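Putative oxidoreductase (Salmonella enterica subsp. enterica serovar Typhimurium, PDB 3NX4) binds NADP and probably acts as an NADPH-dependent acryloyl-CoA reductase of the medium-chain dehydrogenase/reductase superfamily. Local coordinates at residues Tyr172-Val177 with Gly191-Leu196; Phe129-Cys134 with Ser161-Leu166; Leu211-Ile216 with Gln230-Gly235. One frame throughout, in Å; residues are numbered along the deposited sequence.

Contact 1: Tyr172-Val177 with Gly191-Leu196; sequences YQVAAV and GANRIL
With CG of Asn193 set anti to its own carbonyl carbon (chi1 -58°) and the amide twisted by about a quarter turn (chi2 98°), OD1 is delivered to the backbone of Val174. It accepts the Val174 N-H in a nearly straight bond, 2.8 Å from Asn193 OD1 to Val174 N, with the donor tilted modestly from the carbonyl plane. Two peptide groups answer from the same chain segment: Val174 O receives Asn193 N at 2.9 Å and, over a longer path, Arg194 N at 3.2 Å, both bonds bent at the hydrogen. One asparagine therefore holds both polar atoms of Val174, using its side chain for the N-H and its backbone for the C=O. The Gln173 side chain crosses that of Asn193 at about a right angle on the solvent side, with the amide planes inclined 37° to each other and Gln173 OE1 3.4 Å from Asn193 CG.

Farther along, the pairing becomes regular and parallel. Ala176 is bonded on both sides of its residue, through its N to Arg194 O and through its O to Leu196 N, each at 2.8 Å. Strand 174-178, helix 184-190 and strand 194-197 form one beta-alpha-beta unit of the Rossmann domain; Gly191 leaves the helix in a Schellman motif, and the chain then runs into the edge strand of the parallel sheet. The small side chains of Ala176 and Ala192 meet through their CB atoms at 3.9 Å, and Leu187 of the connecting helix also packs on Ala176. Across the sheet lie Ala175, Val177, Arg194 and Leu196, where contact is looser: Val177 CG2 is 4.4 Å from Leu196 CB. Arg194 carries its guanidinium group to a salt bridge with Glu149, while both strands lead on to the NADP-binding residues Ser178 and Arg198.

Contact 2: Phe129-Cys134 with Ser161-Leu166; sequences FTAMLC and STAVAL. With NAP (NADP nicotinamide-adenine-dinucleotide phosphate), chain C.
Ala131 presses its methyl group against the first turn of 161-166, and this is where the two helices come together most closely. Its CB is 3.7 Å from Thr162 CB and equally near Ala163 N, so the methyl rests on the backbone of the facing helix as well as on side chains. Ala163 CB adds a third neighbour, 4.1 Å from Ala131 CB. Thr162 offers carbon to this junction: its OG1 bonds to Gly158 O in its own helix, while CG2, anti to the backbone N, lies near the alanine methyl. Such small residues let the axes approach to 8.4 Å at a crossing angle of -48°, without any hydrogen bond between the segments.

Beside Ala131, and one turn on along the facing helix, the packing passes to longer side chains. Met132, a selenomethionine, bends at chi2 and chi3 and meets Leu166 nearly at a right angle, SE of Met132 standing 3.9 Å from Leu166 CD1. The same methyl also reaches over the backbone of Met132. Beyond this the helices diverge: Cys134 directs its CB toward 161-166, yet its side chain stays 6.2 Å from the nearest atom there. Every touching residue is buried, so the looser side faces protein and not solvent: Phe290 lies against Thr162, and helix 272-285 brings Arg281 against Met132 and Asp285 against Leu166.

On the far side of helix 118-140, Thr130 faces the cofactor instead. Its OG1, bonded to Thr126 O, is 3.1 Å from C4N of NADP, the nicotinamide carbon that carries the hydride in the reduced form. Helix 158-169 also serves the cofactor, through its first turn, where Val159 N bonds to NADP. A helix beside the nicotinamide packed on the helix of the nucleotide-binding loop is consistent with the Rossmann cofactor site of the medium-chain dehydrogenase/reductase family.

Contact 3: Leu211-Ile216 with Gln230-Gly235; sequences LWAGAI and QMNYGG
The indole of Trp212 turns its NE1 edge to Gln230, whose OE1 accepts a hydrogen bond from Trp212 NE1 at 2.9 Å, close to the ring plane. From the glutamine's side the same N-H comes from above the carbonyl plane, off the lone pairs; ring and amide planes are 64° apart. Leu211 CB sits over the centre of one indole face, 3.5 Å above it, and the leucine's CD1 extends to the Gln230 amide, 3.6 Å from Gln230 CD. At another part of the rim the selenium of Met231 makes an edge-on Met-aromatic contact, 5.0 Å from the centroid of the Trp212 five-membered ring. The bent selenomethionine chain (chi2 -55°, chi3 -55°) brings CE against Trp212 O and Gly214 CA.

Backbone bonds join the same residues. Gln230 O takes two donors from opposite faces of its plane, Leu211 N at 2.7 Å and Trp212 N at 3.2 Å, and Asn232 N bonds to Trp212 O. A water bonded to Leu211 O is only weakly bonded to Asn232 ND2.

A type II beta turn from Asn232 to Gly235 carries the chain round a corner through Tyr233, whose hydroxyl bonds Asp266 of the second subunit. The short parallel pairing thus leads into strand 235-239, second strand of the beta-alpha-beta unit 212-217, 221-229, 235-239 of the Rossmann sheet.

How the contacts relate
Along the chain the contacts follow in series: contact 2 closes first, then contact 1, then contact 3. Contacts 1 and 3 lie on the same parallel sheet, at strands 194-197, 174-178 and 212-217, with strand 150-152 between the last two; their centres are about 14 Å apart, and the contacts touch where Ala175 and Leu196 pack on the Trp212 ring. The centre of contact 2 lies about 14 Å from that of contact 1 and about 17 Å from that of contact 3. Its helix 158-169 lies against the sheet, Val164 packing on Val174 and Ala192, while Ile216 touches both Cys134 and Ala163. Together they tie the sheet to the helices beside the NADP site.

Contact 1: Tyr172-Val177 with Gly191-Leu196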
loop_
_atom_site.group_PDB
_atom_site.type_symbol
_atom_site.label_atom_id
_atom_site.label_comp_id
_atom_site.label_asym_id
_atom_site.label_seq_id
_atom_site.Cartn_x
_atom_site.Cartn_y
_atom_site.Cartn_z
ATOM N N TYR A 172 -0.925 21.618 4.661
ATOM C CA TYR A 172 -0.084 20.638 5.359
ATOM C C TYR A 172 1.250 21.219 5.850
ATOM O O TYR A 172 1.792 22.142 5.258
ATOM C CB TYR A 172 0.232 19.449 4.459
ATOM C CG TYR A 172 -0.965 18.592 4.110
ATOM C CD1 TYR A 172 -1.806 18.942 3.058
ATOM C CD2 TYR A 172 -1.248 17.427 4.827
ATOM C CE1 TYR A 172 -2.921 18.156 2.723
ATOM C CE2 TYR A 172 -2.360 16.628 4.499
ATOM C CZ TYR A 172 -3.189 17.000 3.445
ATOM O OH TYR A 172 -4.298 16.218 3.108
ATOM N N GLN A 173 1.813 20.606 6.877
ATOM C CA GLN A 173 3.180 20.877 7.252
ATOM C C GLN A 173 3.953 19.902 6.369
ATOM O O GLN A 173 3.649 18.732 6.366
ATOM C CB GLN A 173 3.413 20.565 8.723
ATOM C CG GLN A 173 2.795 21.574 9.653
ATOM C CD GLN A 173 3.441 22.915 9.516
ATOM O OE1 GLN A 173 4.653 23.021 9.507
ATOM N NE2 GLN A 173 2.637 23.947 9.402
ATOM N N VAL A 174 4.932 20.398 5.623
ATOM C CA VAL A 174 5.661 19.618 4.636
ATOM C C VAL A 174 7.145 19.510 4.985
ATOM O O VAL A 174 7.795 20.516 5.256
ATOM C CB VAL A 174 5.544 20.254 3.227
ATOM C CG1 VAL A 174 6.386 19.479 2.240
ATOM C CG2 VAL A 174 4.058 20.283 2.762
ATOM N N ALA A 175 7.675 18.290 4.951
ATOM C CA ALA A 175 9.119 18.065 5.051
ATOM C C ALA A 175 9.606 17.676 3.657
ATOM O O ALA A 175 8.990 16.851 2.993
ATOM C CB ALA A 175 9.419 16.941 6.071
ATOM N N ALA A 176 10.672 18.310 3.179
ATOM C CA ALA A 176 11.208 17.978 1.857
ATOM C C ALA A 176 12.564 17.305 2.028
ATOM O O ALA A 176 13.393 17.785 2.794
ATOM C CB ALA A 176 11.353 19.245 0.998
ATOM N N VAL A 177 12.796 16.201 1.325
ATOM C CA VAL A 177 14.094 15.528 1.406
ATOM C C VAL A 177 14.830 15.757 0.091
ATOM O O VAL A 177 14.297 15.471 -0.983
ATOM C CB VAL A 177 13.951 14.011 1.621
ATOM C CG1 VAL A 177 15.335 13.356 1.724
ATOM C CG2 VAL A 177 13.104 13.708 2.865
ATOM N N GLY A 191 7.313 26.279 -0.327
ATOM C CA GLY A 191 6.497 26.116 0.866
ATOM C C GLY A 191 6.945 25.021 1.827
ATOM O O GLY A 191 6.252 24.741 2.809
ATOM N N ALA A 192 8.088 24.394 1.564
ATOM C CA ALA A 192 8.585 23.353 2.473
ATOM C C ALA A 192 8.870 23.952 3.847
ATOM O O ALA A 192 9.507 24.992 3.949
ATOM C CB ALA A 192 9.816 22.680 1.917
ATOM N N ASN A 193 8.373 23.303 4.896
ATOM C CA ASN A 193 8.543 23.804 6.258
ATOM C C ASN A 193 9.817 23.267 6.908
ATOM O O ASN A 193 10.356 23.862 7.837
ATOM C CB ASN A 193 7.335 23.397 7.114
ATOM C CG ASN A 193 6.030 23.913 6.554
ATOM O OD1 ASN A 193 5.308 23.185 5.871
ATOM N ND2 ASN A 193 5.742 25.193 6.797
ATOM N N ARG A 194 10.274 22.121 6.421
ATOM C CA ARG A 194 11.437 21.457 6.973
ATOM C C ARG A 194 12.168 20.868 5.792
ATOM O O ARG A 194 11.535 20.350 4.871
ATOM C CB ARG A 194 10.994 20.329 7.919
ATOM C CG ARG A 194 11.997 19.970 8.979
ATOM C CD ARG A 194 11.739 18.592 9.567
ATOM N NE ARG A 194 10.455 18.470 10.250
ATOM C CZ ARG A 194 10.235 18.886 11.493
ATOM N NH1 ARG A 194 11.208 19.482 12.182
ATOM N NH2 ARG A 194 9.044 18.714 12.048
ATOM N N ILE A 195 13.494 20.961 5.792
ATOM C CA ILE A 195 14.288 20.303 4.752
ATOM C C ILE A 195 15.239 19.302 5.407
ATOM O O ILE A 195 15.912 19.645 6.370
ATOM C CB ILE A 195 15.056 21.339 3.880
ATOM C CG1 ILE A 195 14.059 22.237 3.136
ATOM C CG2 ILE A 195 15.945 20.636 2.868
ATOM C CD1 ILE A 195 14.611 23.571 2.769
ATOM N N LEU A 196 15.270 18.070 4.898
ATOM C CA LEU A 196 16.159 17.018 5.406
ATOM C C LEU A 196 17.084 16.518 4.306
ATOM O O LEU A 196 16.726 16.539 3.143
ATOM C CB LEU A 196 15.349 15.821 5.939
ATOM C CG LEU A 196 14.633 15.893 7.289
ATOM C CD1 LEU A 196 13.624 17.012 7.308
ATOM C CD2 LEU A 196 13.934 14.567 7.579
HETATM O O HOH W 1 3.730 23.789 3.945
#

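Contact 2: Phe129-Cys134 with Ser161-Leu166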
loop_
_atom_site.group_PDB
_atom_site.type_symbol
_atom_site.label_atom_id
_atom_site.label_comp_id
_atom_site.label_asym_id
_atom_site.label_seq_id
_atom_site.Cartn_x
_atom_site.Cartn_y
_atom_site.Cartn_z
ATOM N N PHE A 129 0.754 16.431 -12.857
ATOM C CA PHE A 129 -0.441 15.595 -12.871
ATOM C C PHE A 129 -0.256 14.423 -11.900
ATOM O O PHE A 129 -1.132 14.120 -11.094
ATOM C CB PHE A 129 -0.691 15.119 -14.310
ATOM C CG PHE A 129 -1.794 14.107 -14.454
ATOM C CD1 PHE A 129 -3.131 14.504 -14.476
ATOM C CD2 PHE A 129 -1.493 12.766 -14.647
ATOM C CE1 PHE A 129 -4.150 13.570 -14.632
ATOM C CE2 PHE A 129 -2.513 11.820 -14.823
ATOM C CZ PHE A 129 -3.840 12.225 -14.805
ATOM N N THR A 130 0.915 13.798 -11.956
ATOM C CA THR A 130 1.298 12.756 -11.010
ATOM C C THR A 130 1.315 13.229 -9.535
ATOM O O THR A 130 0.847 12.524 -8.640
ATOM C CB THR A 130 2.679 12.191 -11.386
ATOM O OG1 THR A 130 2.626 11.681 -12.724
ATOM C CG2 THR A 130 3.083 11.059 -10.436
ATOM N N ALA A 131 1.876 14.401 -9.272
ATOM C CA ALA A 131 1.883 14.919 -7.903
ATOM C C ALA A 131 0.450 15.042 -7.406
ATOM O O ALA A 131 0.150 14.739 -6.238
ATOM C CB ALA A 131 2.559 16.266 -7.840
HETATM N N MSE A 132 -0.435 15.496 -8.300
HETATM C CA MSE A 132 -1.833 15.666 -7.935
HETATM C C MSE A 132 -2.469 14.305 -7.609
HETATM O O MSE A 132 -3.190 14.169 -6.619
HETATM C CB MSE A 132 -2.611 16.378 -9.044
HETATM C CG MSE A 132 -4.012 16.793 -8.622
HETATM SE SE MSE A 132 -4.032 18.247 -7.286
HETATM C CE MSE A 132 -4.867 17.308 -5.945
ATOM N N LEU A 133 -2.217 13.301 -8.446
ATOM C CA LEU A 133 -2.698 11.955 -8.138
ATOM C C LEU A 133 -2.177 11.458 -6.780
ATOM O O LEU A 133 -2.895 10.741 -6.076
ATOM C CB LEU A 133 -2.328 10.973 -9.243
ATOM C CG LEU A 133 -2.991 11.250 -10.596
ATOM C CD1 LEU A 133 -2.377 10.357 -11.662
ATOM C CD2 LEU A 133 -4.513 11.053 -10.525
ATOM N N CYS A 134 -0.939 11.826 -6.417
ATOM C CA CYS A 134 -0.365 11.388 -5.138
ATOM C C CYS A 134 -1.052 12.073 -3.976
ATOM O O CYS A 134 -1.377 11.448 -2.979
ATOM C CB CYS A 134 1.137 11.678 -5.072
ATOM S SG CYS A 134 2.128 10.643 -6.157
ATOM N N SER A 161 8.466 19.160 -6.669
ATOM C CA SER A 161 8.179 20.587 -6.558
ATOM C C SER A 161 6.675 20.824 -6.526
ATOM O O SER A 161 6.173 21.603 -5.709
ATOM C CB SER A 161 8.794 21.367 -7.737
ATOM O OG SER A 161 10.209 21.350 -7.672
ATOM N N THR A 162 5.961 20.156 -7.428
ATOM C CA THR A 162 4.513 20.333 -7.515
ATOM C C THR A 162 3.866 19.845 -6.220
ATOM O O THR A 162 2.975 20.492 -5.665
ATOM C CB THR A 162 3.907 19.579 -8.721
ATOM O OG1 THR A 162 4.713 19.790 -9.888
ATOM C CG2 THR A 162 2.482 20.075 -9.002
ATOM N N ALA A 163 4.336 18.701 -5.737
ATOM C CA ALA A 163 3.801 18.104 -4.507
ATOM C C ALA A 163 3.944 19.050 -3.311
ATOM O O ALA A 163 3.020 19.219 -2.511
ATOM C CB ALA A 163 4.510 16.786 -4.217
ATOM N N VAL A 164 5.121 19.656 -3.188
ATOM C CA VAL A 164 5.394 20.564 -2.067
ATOM C C VAL A 164 4.422 21.748 -2.154
ATOM O O VAL A 164 3.788 22.123 -1.164
ATOM C CB VAL A 164 6.864 21.048 -2.096
ATOM C CG1 VAL A 164 7.090 22.253 -1.139
ATOM C CG2 VAL A 164 7.833 19.882 -1.779
ATOM N N ALA A 165 4.279 22.297 -3.358
ATOM C CA ALA A 165 3.424 23.463 -3.588
ATOM C C ALA A 165 1.954 23.160 -3.308
ATOM O O ALA A 165 1.253 23.971 -2.707
ATOM C CB ALA A 165 3.589 23.979 -5.018
ATOM N N LEU A 166 1.494 21.995 -3.751
ATOM C CA LEU A 166 0.116 21.557 -3.495
ATOM C C LEU A 166 -0.149 21.345 -2.002
ATOM O O LEU A 166 -1.100 21.892 -1.451
ATOM C CB LEU A 166 -0.192 20.260 -4.249
ATOM C CG LEU A 166 -0.277 20.395 -5.768
ATOM C CD1 LEU A 166 -0.334 19.012 -6.391
ATOM C CD2 LEU A 166 -1.500 21.227 -6.151
HETATM P PA NAP C . 13.080 14.635 -11.458
HETATM O O1A NAP C . 12.627 15.998 -11.781
HETATM O O2A NAP C . 14.363 14.189 -12.025
HETATM O O5B NAP C . 13.052 14.408 -9.877
HETATM C C5B NAP C . 13.729 13.307 -9.338
HETATM C C4B NAP C . 14.369 13.819 -8.056
HETATM O O4B NAP C . 14.885 12.727 -7.344
HETATM C C3B NAP C . 15.545 14.761 -8.325
HETATM O O3B NAP C . 15.112 16.108 -8.341
HETATM C C2B NAP C . 16.458 14.506 -7.142
HETATM O O2B NAP C . 16.040 15.358 -6.102
HETATM C C1B NAP C . 16.117 13.084 -6.732
HETATM N N9A NAP C . 17.128 12.121 -7.192
HETATM C C8A NAP C . 17.695 12.036 -8.440
HETATM N N7A NAP C . 18.555 10.988 -8.438
HETATM C C5A NAP C . 18.529 10.404 -7.223
HETATM C C6A NAP C . 19.205 9.316 -6.684
HETATM N N6A NAP C . 20.078 8.625 -7.406
HETATM N N1A NAP C . 18.959 8.953 -5.384
HETATM C C2A NAP C . 18.058 9.663 -4.619
HETATM N N3A NAP C . 17.394 10.748 -5.154
HETATM C C4A NAP C . 17.632 11.108 -6.433
HETATM O O3 NAP C . 11.969 13.571 -11.958
HETATM P PN NAP C . 10.377 13.725 -12.051
HETATM O O1N NAP C . 9.971 14.050 -13.437
HETATM O O2N NAP C . 9.971 14.624 -10.946
HETATM O O5D NAP C . 9.972 12.203 -11.711
HETATM C C5D NAP C . 10.298 11.687 -10.443
HETATM C C4D NAP C . 10.176 10.172 -10.462
HETATM O O4D NAP C . 8.822 9.843 -10.664
HETATM C C3D NAP C . 10.943 9.558 -11.621
HETATM O O3D NAP C . 11.487 8.323 -11.209
HETATM C C2D NAP C . 9.888 9.320 -12.677
HETATM O O2D NAP C . 10.208 8.217 -13.489
HETATM C C1D NAP C . 8.687 9.021 -11.803
HETATM N N1N NAP C . 7.394 9.298 -12.441
HETATM C C2N NAP C . 6.530 8.254 -12.612
HETATM C C3N NAP C . 5.277 8.443 -13.186
HETATM C C7N NAP C . 4.221 7.420 -12.870
HETATM O O7N NAP C . 3.229 7.115 -13.816
HETATM N N7N NAP C . 4.258 6.821 -11.685
HETATM C C4N NAP C . 4.906 9.725 -13.590
HETATM C C5N NAP C . 5.799 10.791 -13.406
HETATM C C6N NAP C . 7.041 10.563 -12.817
HETATM P P2B NAP C . 17.116 15.993 -5.068
HETATM O O1X NAP C . 16.413 17.102 -4.333
HETATM O O2X NAP C . 17.564 14.933 -4.090
HETATM O O3X NAP C . 18.278 16.517 -5.868
#

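Contact 3: Leu211-Ile216 with Gln230-Gly235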
loop_
_atom_site.group_PDB
_atom_site.type_symbol
_atom_site.label_atom_id
_atom_site.label_comp_id
_atom_site.label_asym_id
_atom_site.label_seq_id
_atom_site.Cartn_x
_atom_site.Cartn_y
_atom_site.Cartn_z
ATOM N N LEU A 211 7.410 9.258 12.324
ATOM C CA LEU A 211 7.561 10.672 11.966
ATOM C C LEU A 211 6.451 11.258 11.083
ATOM O O LEU A 211 6.090 12.429 11.247
ATOM C CB LEU A 211 8.901 10.918 11.248
ATOM C CG LEU A 211 10.170 10.400 11.939
ATOM C CD1 LEU A 211 11.391 10.636 11.047
ATOM C CD2 LEU A 211 10.336 11.051 13.306
ATOM N N TRP A 212 5.945 10.473 10.130
ATOM C CA TRP A 212 5.144 11.023 9.033
ATOM C C TRP A 212 3.700 10.509 8.995
ATOM O O TRP A 212 3.477 9.315 9.085
ATOM C CB TRP A 212 5.782 10.681 7.678
ATOM C CG TRP A 212 7.271 10.765 7.650
ATOM C CD1 TRP A 212 8.146 9.743 7.422
ATOM C CD2 TRP A 212 8.066 11.944 7.850
ATOM N NE1 TRP A 212 9.450 10.211 7.481
ATOM C CE2 TRP A 212 9.424 11.559 7.738
ATOM C CE3 TRP A 212 7.765 13.280 8.138
ATOM C CZ2 TRP A 212 10.475 12.467 7.898
ATOM C CZ3 TRP A 212 8.824 14.190 8.283
ATOM C CH2 TRP A 212 10.157 13.771 8.166
ATOM N N ALA A 213 2.738 11.413 8.815
ATOM C CA ALA A 213 1.345 11.009 8.591
ATOM C C ALA A 213 1.166 10.530 7.148
ATOM O O ALA A 213 0.391 9.613 6.869
ATOM C CB ALA A 213 0.391 12.167 8.885
ATOM N N GLY A 214 1.886 11.157 6.229
ATOM C CA GLY A 214 1.797 10.818 4.818
ATOM C C GLY A 214 3.144 11.011 4.136
ATOM O O GLY A 214 4.069 11.623 4.690
ATOM N N ALA A 215 3.266 10.487 2.927
ATOM C CA ALA A 215 4.488 10.680 2.173
ATOM C C ALA A 215 4.217 10.577 0.687
ATOM O O ALA A 215 3.360 9.825 0.246
ATOM C CB ALA A 215 5.576 9.678 2.597
ATOM N N ILE A 216 4.964 11.352 -0.082
ATOM C CA ILE A 216 4.910 11.261 -1.529
ATOM C C ILE A 216 6.336 10.927 -1.941
ATOM O O ILE A 216 7.252 11.728 -1.722
ATOM C CB ILE A 216 4.434 12.596 -2.149
ATOM C CG1 ILE A 216 2.999 12.901 -1.685
ATOM C CG2 ILE A 216 4.537 12.550 -3.679
ATOM C CD1 ILE A 216 2.337 14.116 -2.379
ATOM N N GLN A 230 9.460 4.840 8.919
ATOM C CA GLN A 230 9.209 6.053 9.697
ATOM C C GLN A 230 7.746 6.512 9.697
ATOM O O GLN A 230 7.433 7.590 10.212
ATOM C CB GLN A 230 10.045 7.209 9.122
ATOM C CG GLN A 230 11.560 7.074 9.354
ATOM C CD GLN A 230 12.362 8.148 8.627
ATOM O OE1 GLN A 230 11.903 8.726 7.647
ATOM N NE2 GLN A 230 13.579 8.409 9.111
HETATM N N MSE A 231 6.859 5.739 9.080
HETATM C CA MSE A 231 5.451 6.151 8.992
HETATM C C MSE A 231 4.724 6.041 10.333
HETATM O O MSE A 231 4.908 5.068 11.084
HETATM C CB MSE A 231 4.695 5.323 7.940
HETATM C CG MSE A 231 5.271 5.426 6.533
HETATM SE SE MSE A 231 5.430 7.275 5.875
HETATM C CE MSE A 231 3.590 7.876 6.105
ATOM N N ASN A 232 3.884 7.030 10.623
ATOM C CA ASN A 232 2.977 6.924 11.754
ATOM C C ASN A 232 2.071 5.703 11.574
ATOM O O ASN A 232 1.797 5.279 10.455
ATOM C CB ASN A 232 2.067 8.153 11.841
ATOM C CG ASN A 232 2.796 9.418 12.257
ATOM O OD1 ASN A 232 3.943 9.387 12.709
ATOM N ND2 ASN A 232 2.107 10.543 12.137
ATOM N N TYR A 233 1.591 5.151 12.677
ATOM C CA TYR A 233 0.541 4.145 12.600
ATOM C C TYR A 233 -0.630 4.632 11.721
ATOM O O TYR A 233 -1.142 5.740 11.916
ATOM C CB TYR A 233 0.060 3.818 14.008
ATOM C CG TYR A 233 -0.868 2.643 14.043
ATOM C CD1 TYR A 233 -2.223 2.799 13.750
ATOM C CD2 TYR A 233 -0.399 1.377 14.367
ATOM C CE1 TYR A 233 -3.088 1.713 13.776
ATOM C CE2 TYR A 233 -1.263 0.281 14.407
ATOM C CZ TYR A 233 -2.603 0.462 14.109
ATOM O OH TYR A 233 -3.464 -0.616 14.141
ATOM N N GLY A 234 -1.046 3.815 10.750
ATOM C CA GLY A 234 -2.120 4.192 9.833
ATOM C C GLY A 234 -1.722 5.207 8.757
ATOM O O GLY A 234 -2.564 5.711 8.015
ATOM N N GLY A 235 -0.432 5.506 8.660
ATOM C CA GLY A 235 0.062 6.445 7.658
ATOM C C GLY A 235 -0.044 5.903 6.237
ATOM O O GLY A 235 -0.223 4.702 6.041
HETATM O O HOH W 2 3.716 13.594 11.721
#